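PDB 4I1D: ABC transporter substrate-binding protein, which probably serves as the periplasmic solute-binding component of an ABC importer, perhaps for polyamines, and can hold D-malate in its pocket. Local coordinates for residues A13-Q18 against Q36-D41; C67-E72 against A313-W318; V125-V130 against V199-A204; F221-G226 against Q287-P292. All blocks are in the same frame, centred on the assembly; numbering follows the deposited sequence.

Overall arrangement
The four contacts are spread round a two-lobed periplasmic binding protein, and interactions 1, 3 and 4 reach the same mixed sheet. Interactions 3 and 4 are the nearest neighbours, with centres about 17 Å apart, and they touch where V125 packs against Q225. Interaction 2 joins residues distant in sequence, so interactions 3 and 4 both fall inside the loop it closes. D-malate sits among T185, S186, G187, W205 and R208; between nearest atoms, the side chain of Q15 in interaction 1 is about 9 Å from the ligand and that of E202 in interaction 3 about 11 Å, whereas interaction 2 is a surface contact away from this pocket.

Interaction 1: A13-Q18 against Q36-D41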
loop_
_atom_site.group_PDB
_atom_site.type_symbol
_atom_site.label_atom_id
_atom_site.label_comp_id
_atom_site.label_asym_id
_atom_site.label_seq_id
_atom_site.Cartn_x
_atom_site.Cartn_y
_atom_site.Cartn_z
ATOM N N ALA A 13 -1.072 -22.088 33.852
ATOM C CA ALA A 13 -0.674 -22.869 35.026
ATOM C C ALA A 13 0.044 -21.979 36.034
ATOM O O ALA A 13 -0.146 -22.108 37.248
ATOM C CB ALA A 13 0.203 -24.036 34.630
ATOM N N TYR A 14 0.870 -21.075 35.515
ATOM C CA TYR A 14 1.623 -20.138 36.346
ATOM C C TYR A 14 0.721 -19.298 37.256
ATOM O O TYR A 14 0.930 -19.261 38.465
ATOM C CB TYR A 14 2.511 -19.249 35.471
ATOM C CG TYR A 14 3.208 -18.109 36.189
ATOM C CD1 TYR A 14 3.878 -18.309 37.391
ATOM C CD2 TYR A 14 3.216 -16.833 35.641
ATOM C CE1 TYR A 14 4.520 -17.260 38.030
ATOM C CE2 TYR A 14 3.855 -15.790 36.261
ATOM C CZ TYR A 14 4.503 -15.995 37.456
ATOM O OH TYR A 14 5.125 -14.923 38.073
ATOM N N GLN A 15 -0.285 -18.630 36.695
ATOM C CA GLN A 15 -1.159 -17.795 37.529
ATOM C C GLN A 15 -2.033 -18.642 38.457
ATOM O O GLN A 15 -2.395 -18.205 39.549
ATOM C CB GLN A 15 -2.022 -16.854 36.678
ATOM C CG GLN A 15 -2.753 -15.775 37.479
ATOM C CD GLN A 15 -3.079 -14.526 36.648
ATOM O OE1 GLN A 15 -2.440 -14.255 35.632
ATOM N NE2 GLN A 15 -4.071 -13.763 37.090
ATOM N N ALA A 16 -2.392 -19.850 38.029
ATOM C CA ALA A 16 -3.191 -20.708 38.905
ATOM C C ALA A 16 -2.358 -21.090 40.139
ATOM O O ALA A 16 -2.869 -21.172 41.256
ATOM C CB ALA A 16 -3.665 -21.950 38.172
ATOM N N ALA A 17 -1.067 -21.312 39.922
ATOM C CA ALA A 17 -0.167 -21.699 41.005
ATOM C C ALA A 17 0.018 -20.543 41.979
ATOM O O ALA A 17 0.094 -20.753 43.187
ATOM C CB ALA A 17 1.173 -22.143 40.446
ATOM N N GLN A 18 0.096 -19.326 41.439
ATOM C CA GLN A 18 0.214 -18.122 42.248
ATOM C C GLN A 18 -0.999 -17.970 43.134
ATOM O O GLN A 18 -0.908 -17.502 44.271
ATOM C CB GLN A 18 0.295 -16.883 41.358
ATOM C CG GLN A 18 1.572 -16.749 40.556
ATOM C CD GLN A 18 1.492 -15.543 39.654
ATOM O OE1 GLN A 18 1.283 -14.438 40.134
ATOM N NE2 GLN A 18 1.600 -15.753 38.339
ATOM N N GLN A 36 -8.381 -10.622 39.664
ATOM C CA GLN A 36 -7.289 -11.028 38.797
ATOM C C GLN A 36 -7.531 -10.627 37.360
ATOM O O GLN A 36 -8.671 -10.571 36.900
ATOM C CB GLN A 36 -7.097 -12.547 38.858
ATOM C CG GLN A 36 -6.574 -13.068 40.190
ATOM C CD GLN A 36 -6.112 -14.511 40.104
ATOM O OE1 GLN A 36 -5.526 -14.930 39.099
ATOM N NE2 GLN A 36 -6.376 -15.284 41.155
ATOM N N ASP A 37 -6.441 -10.387 36.642
ATOM C CA ASP A 37 -6.500 -10.236 35.198
ATOM C C ASP A 37 -5.239 -10.897 34.643
ATOM O O ASP A 37 -4.343 -11.272 35.412
ATOM C CB ASP A 37 -6.581 -8.754 34.812
ATOM C CG ASP A 37 -7.247 -8.533 33.456
ATOM O OD1 ASP A 37 -7.480 -9.529 32.733
ATOM O OD2 ASP A 37 -7.534 -7.362 33.110
ATOM N N SER A 38 -5.180 -11.051 33.323
ATOM C CA SER A 38 -4.046 -11.683 32.653
ATOM C C SER A 38 -3.772 -11.017 31.320
ATOM O O SER A 38 -4.689 -10.557 30.639
ATOM C CB SER A 38 -4.313 -13.177 32.411
ATOM O OG SER A 38 -4.528 -13.844 33.642
ATOM N N ILE A 39 -2.501 -10.983 30.945
ATOM C CA ILE A 39 -2.102 -10.470 29.650
ATOM C C ILE A 39 -0.679 -10.952 29.371
ATOM O O ILE A 39 0.147 -11.023 30.288
ATOM C CB ILE A 39 -2.205 -8.916 29.602
ATOM C CG1 ILE A 39 -2.119 -8.411 28.157
ATOM C CG2 ILE A 39 -1.130 -8.270 30.469
ATOM C CD1 ILE A 39 -2.410 -6.930 28.004
ATOM N N PRO A 40 -0.395 -11.317 28.111
ATOM C CA PRO A 40 0.954 -11.755 27.734
ATOM C C PRO A 40 1.994 -10.666 28.007
ATOM O O PRO A 40 2.986 -10.895 28.708
ATOM C CB PRO A 40 0.833 -11.995 26.223
ATOM C CG PRO A 40 -0.626 -12.240 25.983
ATOM C CD PRO A 40 -1.337 -11.375 26.979
ATOM N N ASP A 41 1.761 -9.485 27.445
ATOM C CA ASP A 41 2.657 -8.348 27.628
ATOM C C ASP A 41 1.870 -7.153 28.146
ATOM O O ASP A 41 1.027 -6.591 27.445
ATOM C CB ASP A 41 3.366 -7.996 26.313
ATOM C CG ASP A 41 4.195 -6.715 26.413
ATOM O OD1 ASP A 41 4.505 -6.283 27.545
ATOM O OD2 ASP A 41 4.544 -6.146 25.352
#
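Q15 and S38 bring the two backbones nearest, their CA atoms 8.3 Å apart, where helix 13-18 runs nearly antiparallel to strand 36-38 (161°) with the axes 10.7 Å apart at closest approach. Q15 carries most of the contact, met by the side chain of Q36. The CG of Q15 stands anti to the backbone N (chi1 -169°), and the extended chain beyond it delivers the amide to the strand. Both N-H groups of its nitrogen are used: Q15 NE2 donates to Q36 OE1 at 2.7 Å and to the backbone O of D37 at 3.0 Å, and both acceptors lie in the amide plane of Q15. The Q15 and Q36 chains run antiparallel alongside, their amide planes 22° apart. On the other branch, S38 OG donates to Q15 OE1 at 2.9 Å from above the amide plane, and G11 N supplies a second bond to this oxygen. The amide is therefore held at both ends and fixed against a flip. D37 turns its carboxylate the other way, into a salt bridge with R208 of the second subunit. The contact ties helix to second strand in the beta-alpha-beta unit 4-9, 12-30, 33-38 of the periplasmic binding protein fold.

Interaction 2: C67-E72 against A313-W318. With ACT (acetate ion), chain S.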
loop_
_atom_site.group_PDB
_atom_site.type_symbol
_atom_site.label_atom_id
_atom_site.label_comp_id
_atom_site.label_asym_id
_atom_site.label_seq_id
_atom_site.Cartn_x
_atom_site.Cartn_y
_atom_site.Cartn_z
ATOM N N CYS A 67 10.169 -3.461 34.691
ATOM C CA CYS A 67 9.976 -2.649 35.884
ATOM C C CYS A 67 10.979 -1.524 35.910
ATOM O O CYS A 67 10.640 -0.403 36.273
ATOM C CB CYS A 67 10.101 -3.490 37.152
ATOM S SG CYS A 67 8.833 -4.757 37.267
ATOM N N LEU A 68 12.218 -1.820 35.514
ATOM C CA LEU A 68 13.260 -0.799 35.477
ATOM C C LEU A 68 12.920 0.264 34.437
ATOM O O LEU A 68 12.986 1.464 34.720
ATOM C CB LEU A 68 14.641 -1.412 35.184
ATOM C CG LEU A 68 15.052 -2.659 35.981
ATOM C CD1 LEU A 68 16.473 -3.100 35.621
ATOM C CD2 LEU A 68 14.945 -2.419 37.470
ATOM N N ARG A 69 12.557 -0.181 33.236
ATOM C CA ARG A 69 12.180 0.732 32.157
ATOM C C ARG A 69 10.980 1.574 32.572
ATOM O O ARG A 69 11.012 2.803 32.501
ATOM C CB ARG A 69 11.847 -0.043 30.876
ATOM C CG ARG A 69 12.975 -0.106 29.854
ATOM C CD ARG A 69 12.471 -0.530 28.466
ATOM N NE ARG A 69 12.363 -1.984 28.313
ATOM C CZ ARG A 69 13.288 -2.755 27.739
ATOM N NH1 ARG A 69 13.094 -4.066 27.650
ATOM N NH2 ARG A 69 14.407 -2.222 27.252
ATOM N N GLY A 70 9.926 0.894 33.010
ATOM C CA GLY A 70 8.719 1.546 33.478
ATOM C C GLY A 70 8.930 2.545 34.603
ATOM O O GLY A 70 8.381 3.652 34.573
ATOM N N GLY A 71 9.713 2.158 35.606
ATOM C CA GLY A 71 9.991 3.044 36.722
ATOM C C GLY A 71 10.706 4.302 36.255
ATOM O O GLY A 71 10.440 5.408 36.741
ATOM N N GLU A 72 11.616 4.130 35.301
ATOM C CA GLU A 72 12.358 5.254 34.749
ATOM C C GLU A 72 11.438 6.212 33.973
ATOM O O GLU A 72 11.699 7.414 33.898
ATOM C CB GLU A 72 13.509 4.746 33.868
ATOM C CG GLU A 72 14.526 3.889 34.626
ATOM C CD GLU A 72 15.544 3.192 33.724
ATOM O OE1 GLU A 72 15.671 3.563 32.534
ATOM O OE2 GLU A 72 16.227 2.266 34.212
ATOM N N ALA A 313 19.006 -0.896 21.771
ATOM C CA ALA A 313 19.630 -1.029 20.452
ATOM C C ALA A 313 19.630 -2.493 20.016
ATOM O O ALA A 313 19.236 -2.805 18.898
ATOM C CB ALA A 313 21.060 -0.474 20.444
ATOM N N ALA A 314 20.056 -3.385 20.902
ATOM C CA ALA A 314 20.070 -4.808 20.569
ATOM C C ALA A 314 18.677 -5.292 20.155
ATOM O O ALA A 314 18.532 -5.992 19.148
ATOM C CB ALA A 314 20.620 -5.641 21.720
ATOM N N GLU A 315 17.659 -4.894 20.915
ATOM C CA GLU A 315 16.280 -5.285 20.617
ATOM C C GLU A 315 15.851 -4.802 19.241
ATOM O O GLU A 315 15.259 -5.563 18.480
ATOM C CB GLU A 315 15.298 -4.785 21.686
ATOM C CG GLU A 315 15.459 -5.471 23.028
ATOM C CD GLU A 315 14.377 -5.085 24.032
ATOM O OE1 GLU A 315 13.213 -5.501 23.843
ATOM O OE2 GLU A 315 14.690 -4.370 25.014
ATOM N N LYS A 316 16.161 -3.545 18.922
ATOM C CA LYS A 316 15.792 -2.977 17.627
ATOM C C LYS A 316 16.434 -3.722 16.458
ATOM O O LYS A 316 15.905 -3.716 15.347
ATOM C CB LYS A 316 16.111 -1.472 17.554
ATOM C CG LYS A 316 15.322 -0.637 18.560
ATOM C CD LYS A 316 14.999 0.770 18.048
ATOM C CE LYS A 316 14.078 1.507 19.039
ATOM N NZ LYS A 316 13.516 2.804 18.524
ATOM N N ARG A 317 17.573 -4.360 16.698
ATOM C CA ARG A 317 18.261 -5.072 15.621
ATOM C C ARG A 317 17.600 -6.404 15.300
ATOM O O ARG A 317 17.771 -6.922 14.202
ATOM C CB ARG A 317 19.749 -5.286 15.937
ATOM C CG ARG A 317 20.581 -4.011 15.815
ATOM C CD ARG A 317 21.950 -4.162 16.429
ATOM N NE ARG A 317 22.749 -5.153 15.723
ATOM C CZ ARG A 317 24.046 -5.348 15.932
ATOM N NH1 ARG A 317 24.689 -4.610 16.833
ATOM N NH2 ARG A 317 24.697 -6.276 15.236
ATOM N N TRP A 318 16.847 -6.951 16.256
ATOM C CA TRP A 318 16.241 -8.264 16.073
ATOM C C TRP A 318 15.309 -8.221 14.888
ATOM O O TRP A 318 15.306 -9.124 14.056
ATOM C CB TRP A 318 15.447 -8.704 17.307
ATOM C CG TRP A 318 15.045 -10.143 17.225
ATOM C CD1 TRP A 318 13.806 -10.640 16.928
ATOM C CD2 TRP A 318 15.900 -11.274 17.403
ATOM N NE1 TRP A 318 13.836 -12.014 16.929
ATOM C CE2 TRP A 318 15.109 -12.430 17.217
ATOM C CE3 TRP A 318 17.257 -11.426 17.713
ATOM C CZ2 TRP A 318 15.636 -13.724 17.324
ATOM C CZ3 TRP A 318 17.780 -12.710 17.822
ATOM C CH2 TRP A 318 16.969 -13.842 17.629
HETATM C C ACT S . 21.965 -7.257 12.719
HETATM O O ACT S . 21.586 -6.148 13.172
HETATM O OXT ACT S . 23.081 -7.682 13.117
HETATM C CH3 ACT S . 21.126 -8.036 11.744
#
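R69 and E315 reach toward each other from helices whose nearest CA atoms, those of these two residues, are 13.6 Å apart. The CB of R69 points toward helix 313-318, and from CB through CG and CD to NE the chain only carries the group across, with no atom of that helix within 4.2 Å; it bends at chi3 (-84°) on the way. CZ of R69 then lies 3.5 Å from E315 OE2. At the tip, NH1 and NH2 of R69 each stand 3.1 Å from E315 OE2, sharing it through two bent, weak hydrogen bonds of one salt bridge. The guanidinium and carboxylate planes are 48° apart, so the groups do not meet in the flat two-oxygen pairing. NH2 also bridges to E312, a stronger partner, which sets two acids of the C-terminal helix round one arginine. With a leucine here, E315 and E312 would probably both be left without their shared positive charge. Farther along, R317 grips an acetate, probably from the crystallisation liquor, edge-on. The arrangement is an interhelical salt bridge at the surface, linking helix 64-72 to helix 309-321, and is consistent with a link between the two lobes of a periplasmic binding protein.

Interaction 3: V125-V130 against V199-A204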
loop_
_atom_site.group_PDB
_atom_site.type_symbol
_atom_site.label_atom_id
_atom_site.label_comp_id
_atom_site.label_asym_id
_atom_site.label_seq_id
_atom_site.Cartn_x
_atom_site.Cartn_y
_atom_site.Cartn_z
ATOM N N VAL A 125 26.990 -24.816 23.200
ATOM C CA VAL A 125 28.010 -25.318 22.286
ATOM C C VAL A 125 27.489 -26.582 21.587
ATOM O O VAL A 125 27.545 -26.695 20.362
ATOM C CB VAL A 125 29.315 -25.618 23.028
ATOM C CG1 VAL A 125 30.427 -25.988 22.040
ATOM C CG2 VAL A 125 29.714 -24.422 23.874
ATOM N N ASP A 126 26.952 -27.516 22.368
ATOM C CA ASP A 126 26.346 -28.717 21.805
ATOM C C ASP A 126 25.205 -28.344 20.875
ATOM O O ASP A 126 25.103 -28.865 19.771
ATOM C CB ASP A 126 25.831 -29.633 22.910
ATOM C CG ASP A 126 26.953 -30.181 23.788
ATOM O OD1 ASP A 126 28.118 -30.211 23.333
ATOM O OD2 ASP A 126 26.666 -30.586 24.936
ATOM N N PHE A 127 24.354 -27.426 21.324
ATOM C CA PHE A 127 23.211 -26.987 20.528
ATOM C C PHE A 127 23.636 -26.493 19.150
ATOM O O PHE A 127 22.974 -26.777 18.152
ATOM C CB PHE A 127 22.440 -25.881 21.254
ATOM C CG PHE A 127 21.119 -25.536 20.613
ATOM C CD1 PHE A 127 19.945 -26.130 21.047
ATOM C CD2 PHE A 127 21.048 -24.607 19.590
ATOM C CE1 PHE A 127 18.719 -25.809 20.467
ATOM C CE2 PHE A 127 19.821 -24.282 19.005
ATOM C CZ PHE A 127 18.663 -24.884 19.447
ATOM N N TRP A 128 24.735 -25.745 19.101
ATOM C CA TRP A 128 25.282 -25.253 17.837
ATOM C C TRP A 128 26.008 -26.343 17.034
ATOM O O TRP A 128 26.221 -26.199 15.827
ATOM C CB TRP A 128 26.214 -24.059 18.079
ATOM C CG TRP A 128 25.600 -22.741 17.690
ATOM C CD1 TRP A 128 25.900 -21.988 16.582
ATOM C CD2 TRP A 128 24.568 -22.019 18.399
ATOM N NE1 TRP A 128 25.123 -20.848 16.559
ATOM C CE2 TRP A 128 24.303 -20.838 17.662
ATOM C CE3 TRP A 128 23.857 -22.249 19.582
ATOM C CZ2 TRP A 128 23.350 -19.894 18.071
ATOM C CZ3 TRP A 128 22.897 -21.300 19.990
ATOM C CH2 TRP A 128 22.664 -20.137 19.234
ATOM N N ASP A 129 26.375 -27.441 17.688
ATOM C CA ASP A 129 27.134 -28.503 16.999
ATOM C C ASP A 129 26.211 -29.492 16.286
ATOM O O ASP A 129 25.878 -30.546 16.824
ATOM C CB ASP A 129 28.032 -29.251 17.978
ATOM C CG ASP A 129 29.102 -30.083 17.275
ATOM O OD1 ASP A 129 30.176 -30.277 17.887
ATOM O OD2 ASP A 129 28.875 -30.534 16.124
ATOM N N VAL A 130 25.814 -29.140 15.070
ATOM C CA VAL A 130 24.840 -29.904 14.306
ATOM C C VAL A 130 25.365 -31.262 13.863
ATOM O O VAL A 130 24.600 -32.214 13.724
ATOM C CB VAL A 130 24.390 -29.116 13.073
ATOM C CG1 VAL A 130 23.800 -30.052 12.028
ATOM C CG2 VAL A 130 23.398 -28.027 13.484
ATOM N N VAL A 199 10.566 -30.976 17.036
ATOM C CA VAL A 199 11.973 -30.689 17.285
ATOM C C VAL A 199 12.566 -31.691 18.273
ATOM O O VAL A 199 11.857 -32.218 19.128
ATOM C CB VAL A 199 12.211 -29.238 17.753
ATOM C CG1 VAL A 199 11.675 -28.258 16.717
ATOM C CG2 VAL A 199 11.574 -28.984 19.110
ATOM N N ASP A 200 13.861 -31.969 18.120
ATOM C CA ASP A 200 14.569 -32.883 19.000
ATOM C C ASP A 200 15.225 -32.125 20.144
ATOM O O ASP A 200 15.556 -32.703 21.181
ATOM C CB ASP A 200 15.619 -33.673 18.204
ATOM C CG ASP A 200 14.996 -34.467 17.061
ATOM O OD1 ASP A 200 14.215 -35.402 17.346
ATOM O OD2 ASP A 200 15.273 -34.149 15.882
HETATM N N MSE A 201 15.408 -30.826 19.945
HETATM C CA MSE A 201 15.996 -29.982 20.965
HETATM C C MSE A 201 15.614 -28.524 20.726
HETATM O O MSE A 201 15.373 -28.101 19.587
HETATM C CB MSE A 201 17.520 -30.149 20.979
HETATM C CG MSE A 201 18.261 -29.245 20.020
HETATM SE SE MSE A 201 20.149 -29.770 19.854
HETATM C CE MSE A 201 19.862 -31.466 18.925
ATOM N N GLU A 202 15.552 -27.755 21.806
ATOM C CA GLU A 202 15.168 -26.357 21.695
ATOM C C GLU A 202 15.502 -25.616 22.975
ATOM O O GLU A 202 15.756 -26.231 24.018
ATOM C CB GLU A 202 13.665 -26.234 21.415
ATOM C CG GLU A 202 12.788 -26.474 22.646
ATOM C CD GLU A 202 11.296 -26.324 22.369
ATOM O OE1 GLU A 202 10.917 -25.682 21.359
ATOM O OE2 GLU A 202 10.497 -26.861 23.168
HETATM N N MSE A 203 15.516 -24.291 22.887
HETATM C CA MSE A 203 15.456 -23.484 24.086
HETATM C C MSE A 203 13.994 -23.393 24.451
HETATM O O MSE A 203 13.139 -23.310 23.573
HETATM C CB MSE A 203 15.999 -22.079 23.874
HETATM C CG MSE A 203 15.821 -21.231 25.123
HETATM SE SE MSE A 203 16.426 -19.385 24.952
HETATM C CE MSE A 203 18.228 -19.738 24.371
ATOM N N ALA A 204 13.712 -23.410 25.746
ATOM C CA ALA A 204 12.347 -23.331 26.245
ATOM C C ALA A 204 12.373 -22.940 27.721
ATOM O O ALA A 204 13.368 -23.154 28.417
ATOM C CB ALA A 204 11.640 -24.700 26.064
#
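F127 and M201 meet because their first torsions bring them into contact. The phenylalanine has CG anti to the backbone N (chi1 -170°), which swings the ring from its helix to the strand. M201, present as selenomethionine, holds CG between the backbone N and the carbonyl carbon (chi1 87°); this and an extended chi2 carry the selenium beside the ring, and the bend at chi3 turns only the terminal methyl CE. The main touch is F127 CE1 on M201 CG at 3.5 Å. Selenium SE of M201 lies 3.8 Å from F127 CD1 and 4.6 Å from the ring centroid, 40° off the normal, an oblique Met-aromatic contact. At the ring's edge, CE1 of F127 meets the CA of E202 at 3.8 Å, close to the ring plane, so the ring also packs on the strand backbone. This is a helix lying on one face of the sheet: strand 201-205 pairs in parallel with strand 137-140 and antiparallel with strand 100-112, and F127 also touches L139 of the former. E202 turns away from F127 and packs on helix 187-196, which follows the malate residues T185 and S186 and begins at G187. W124 meets the F127 ring edge-to-face, and the backbone O of F127 accepts from R137 NE. The helix ends just beyond, where D129 is the centre of an inverse gamma turn, closed by a weak bond from V130 N to W128 O.

Interaction 4: F221-G226 against Q287-P292; sequences FTYNQG and QLPSEP. With SO4 (sulfate ion), chain K.
The Y223 ring has the edge of F221 over one face, with F221 CE2 3.5 Å above the ring plane and over its centre, and the carbonyl O of Q287 at its own edge, in plane. With CG anti to the carbonyl carbon (chi1 -82°), the tyrosine reaches across to the 287-292 loop. There Y223 OH donates to Q287 O at 2.7 Å, approaching tilted 33° from the carbonyl plane. The P289 ring packs by CE1 and OH of the tyrosine: P289 CA lies 3.7 Å from Y223 CE1, and P289 CD 3.4 Å from Y223 OH. A phenylalanine in place of Y223 would probably keep much of this packing but leave the Q287 carbonyl without its hydroxyl mate. Both segments turn here. T222 OG1 accepts from N224 N at 2.9 Å, an ST turn, with a sulfate, probably from the crystallisation liquor, nearby; a type II beta turn follows from Y223 to G226. In the partner, a type I turn from L288 to E291 leads into helix 292-295, whose N-cap is E291. The Y223 hydroxyl thus bonds a loop carbonyl beside a corner of the long strand 219-235 in this periplasmic binding protein fold.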
loop_
_atom_site.group_PDB
_atom_site.type_symbol
_atom_site.label_atom_id
_atom_site.label_comp_id
_atom_site.label_asym_id
_atom_site.label_seq_id
_atom_site.Cartn_x
_atom_site.Cartn_y
_atom_site.Cartn_z
ATOM N N PHE A 221 15.520 -31.651 30.257
ATOM C CA PHE A 221 16.324 -30.450 30.074
ATOM C C PHE A 221 17.444 -30.400 31.090
ATOM O O PHE A 221 17.458 -31.164 32.052
ATOM C CB PHE A 221 15.462 -29.182 30.175
ATOM C CG PHE A 221 15.073 -28.811 31.584
ATOM C CD1 PHE A 221 13.889 -29.275 32.138
ATOM C CD2 PHE A 221 15.882 -27.980 32.347
ATOM C CE1 PHE A 221 13.518 -28.922 33.438
ATOM C CE2 PHE A 221 15.523 -27.625 33.647
ATOM C CZ PHE A 221 14.337 -28.095 34.192
ATOM N N THR A 222 18.385 -29.495 30.866
ATOM C CA THR A 222 19.471 -29.280 31.809
ATOM C C THR A 222 19.460 -27.828 32.243
ATOM O O THR A 222 19.038 -26.954 31.484
ATOM C CB THR A 222 20.843 -29.588 31.179
ATOM O OG1 THR A 222 21.874 -29.325 32.138
ATOM C CG2 THR A 222 21.074 -28.708 29.960
ATOM N N TYR A 223 19.910 -27.565 33.464
ATOM C CA TYR A 223 20.087 -26.185 33.896
ATOM C C TYR A 223 21.460 -25.670 33.445
ATOM O O TYR A 223 21.730 -24.465 33.472
ATOM C CB TYR A 223 19.909 -26.036 35.409
ATOM C CG TYR A 223 18.458 -25.938 35.866
ATOM C CD1 TYR A 223 17.663 -24.850 35.505
ATOM C CD2 TYR A 223 17.900 -26.919 36.676
ATOM C CE1 TYR A 223 16.342 -24.753 35.914
ATOM C CE2 TYR A 223 16.575 -26.831 37.104
ATOM C CZ TYR A 223 15.806 -25.750 36.721
ATOM O OH TYR A 223 14.501 -25.672 37.152
ATOM N N ASN A 224 22.325 -26.581 33.014
ATOM C CA ASN A 224 23.653 -26.149 32.579
ATOM C C ASN A 224 23.565 -25.095 31.478
ATOM O O ASN A 224 22.940 -25.319 30.444
ATOM C CB ASN A 224 24.510 -27.321 32.120
ATOM C CG ASN A 224 25.969 -26.943 31.982
ATOM O OD1 ASN A 224 26.530 -26.271 32.851
ATOM N ND2 ASN A 224 26.591 -27.356 30.882
ATOM N N GLN A 225 24.180 -23.943 31.720
ATOM C CA GLN A 225 24.162 -22.826 30.773
ATOM C C GLN A 225 22.761 -22.280 30.539
ATOM O O GLN A 225 22.511 -21.599 29.541
ATOM C CB GLN A 225 24.813 -23.204 29.436
ATOM C CG GLN A 225 26.302 -23.533 29.543
ATOM C CD GLN A 225 27.060 -23.244 28.255
ATOM O OE1 GLN A 225 26.526 -23.403 27.155
ATOM N NE2 GLN A 225 28.306 -22.794 28.391
ATOM N N GLY A 226 21.846 -22.577 31.456
ATOM C CA GLY A 226 20.519 -21.992 31.389
ATOM C C GLY A 226 20.624 -20.499 31.619
ATOM O O GLY A 226 21.606 -20.025 32.190
ATOM N N GLN A 287 15.199 -29.096 42.077
ATOM C CA GLN A 287 14.618 -29.011 40.741
ATOM C C GLN A 287 14.332 -27.575 40.336
ATOM O O GLN A 287 13.860 -27.322 39.225
ATOM C CB GLN A 287 13.326 -29.832 40.667
ATOM C CG GLN A 287 13.544 -31.331 40.864
ATOM C CD GLN A 287 12.257 -32.090 41.145
ATOM O OE1 GLN A 287 11.237 -31.501 41.516
ATOM N NE2 GLN A 287 12.301 -33.409 40.975
ATOM N N LEU A 288 14.620 -26.636 41.231
ATOM C CA LEU A 288 14.204 -25.250 41.024
ATOM C C LEU A 288 15.300 -24.427 40.372
ATOM O O LEU A 288 16.486 -24.677 40.596
ATOM C CB LEU A 288 13.769 -24.602 42.346
ATOM C CG LEU A 288 12.653 -25.301 43.131
ATOM C CD1 LEU A 288 12.408 -24.600 44.451
ATOM C CD2 LEU A 288 11.372 -25.376 42.327
ATOM N N PRO A 289 14.902 -23.439 39.555
ATOM C CA PRO A 289 15.838 -22.581 38.805
ATOM C C PRO A 289 16.798 -21.788 39.694
ATOM O O PRO A 289 17.964 -21.639 39.337
ATOM C CB PRO A 289 14.909 -21.627 38.042
ATOM C CG PRO A 289 13.596 -22.422 37.896
ATOM C CD PRO A 289 13.493 -23.172 39.210
ATOM N N SER A 290 16.328 -21.302 40.836
ATOM C CA SER A 290 17.155 -20.454 41.695
ATOM C C SER A 290 17.782 -21.168 42.892
ATOM O O SER A 290 18.358 -20.523 43.775
ATOM C CB SER A 290 16.350 -19.253 42.184
ATOM O OG SER A 290 15.121 -19.666 42.755
ATOM N N GLU A 291 17.662 -22.489 42.938
ATOM C CA GLU A 291 18.360 -23.250 43.965
ATOM C C GLU A 291 19.854 -23.033 43.728
ATOM O O GLU A 291 20.322 -23.118 42.588
ATOM C CB GLU A 291 17.996 -24.731 43.883
ATOM C CG GLU A 291 18.497 -25.570 45.059
ATOM C CD GLU A 291 19.546 -26.587 44.648
ATOM O OE1 GLU A 291 19.853 -27.492 45.456
ATOM O OE2 GLU A 291 20.066 -26.483 43.516
ATOM N N PRO A 292 20.606 -22.729 44.798
ATOM C CA PRO A 292 22.016 -22.345 44.664
ATOM C C PRO A 292 22.825 -23.187 43.669
ATOM O O PRO A 292 23.528 -22.606 42.837
ATOM C CB PRO A 292 22.544 -22.501 46.088
ATOM C CG PRO A 292 21.355 -22.108 46.928
ATOM C CD PRO A 292 20.151 -22.657 46.200
HETATM S S SO4 K . 23.087 -31.697 34.183
HETATM O O1 SO4 K . 23.321 -32.841 35.059
HETATM O O2 SO4 K . 21.936 -30.928 34.670
HETATM O O3 SO4 K . 24.289 -30.855 34.154
HETATM O O4 SO4 K . 22.792 -32.206 32.848
#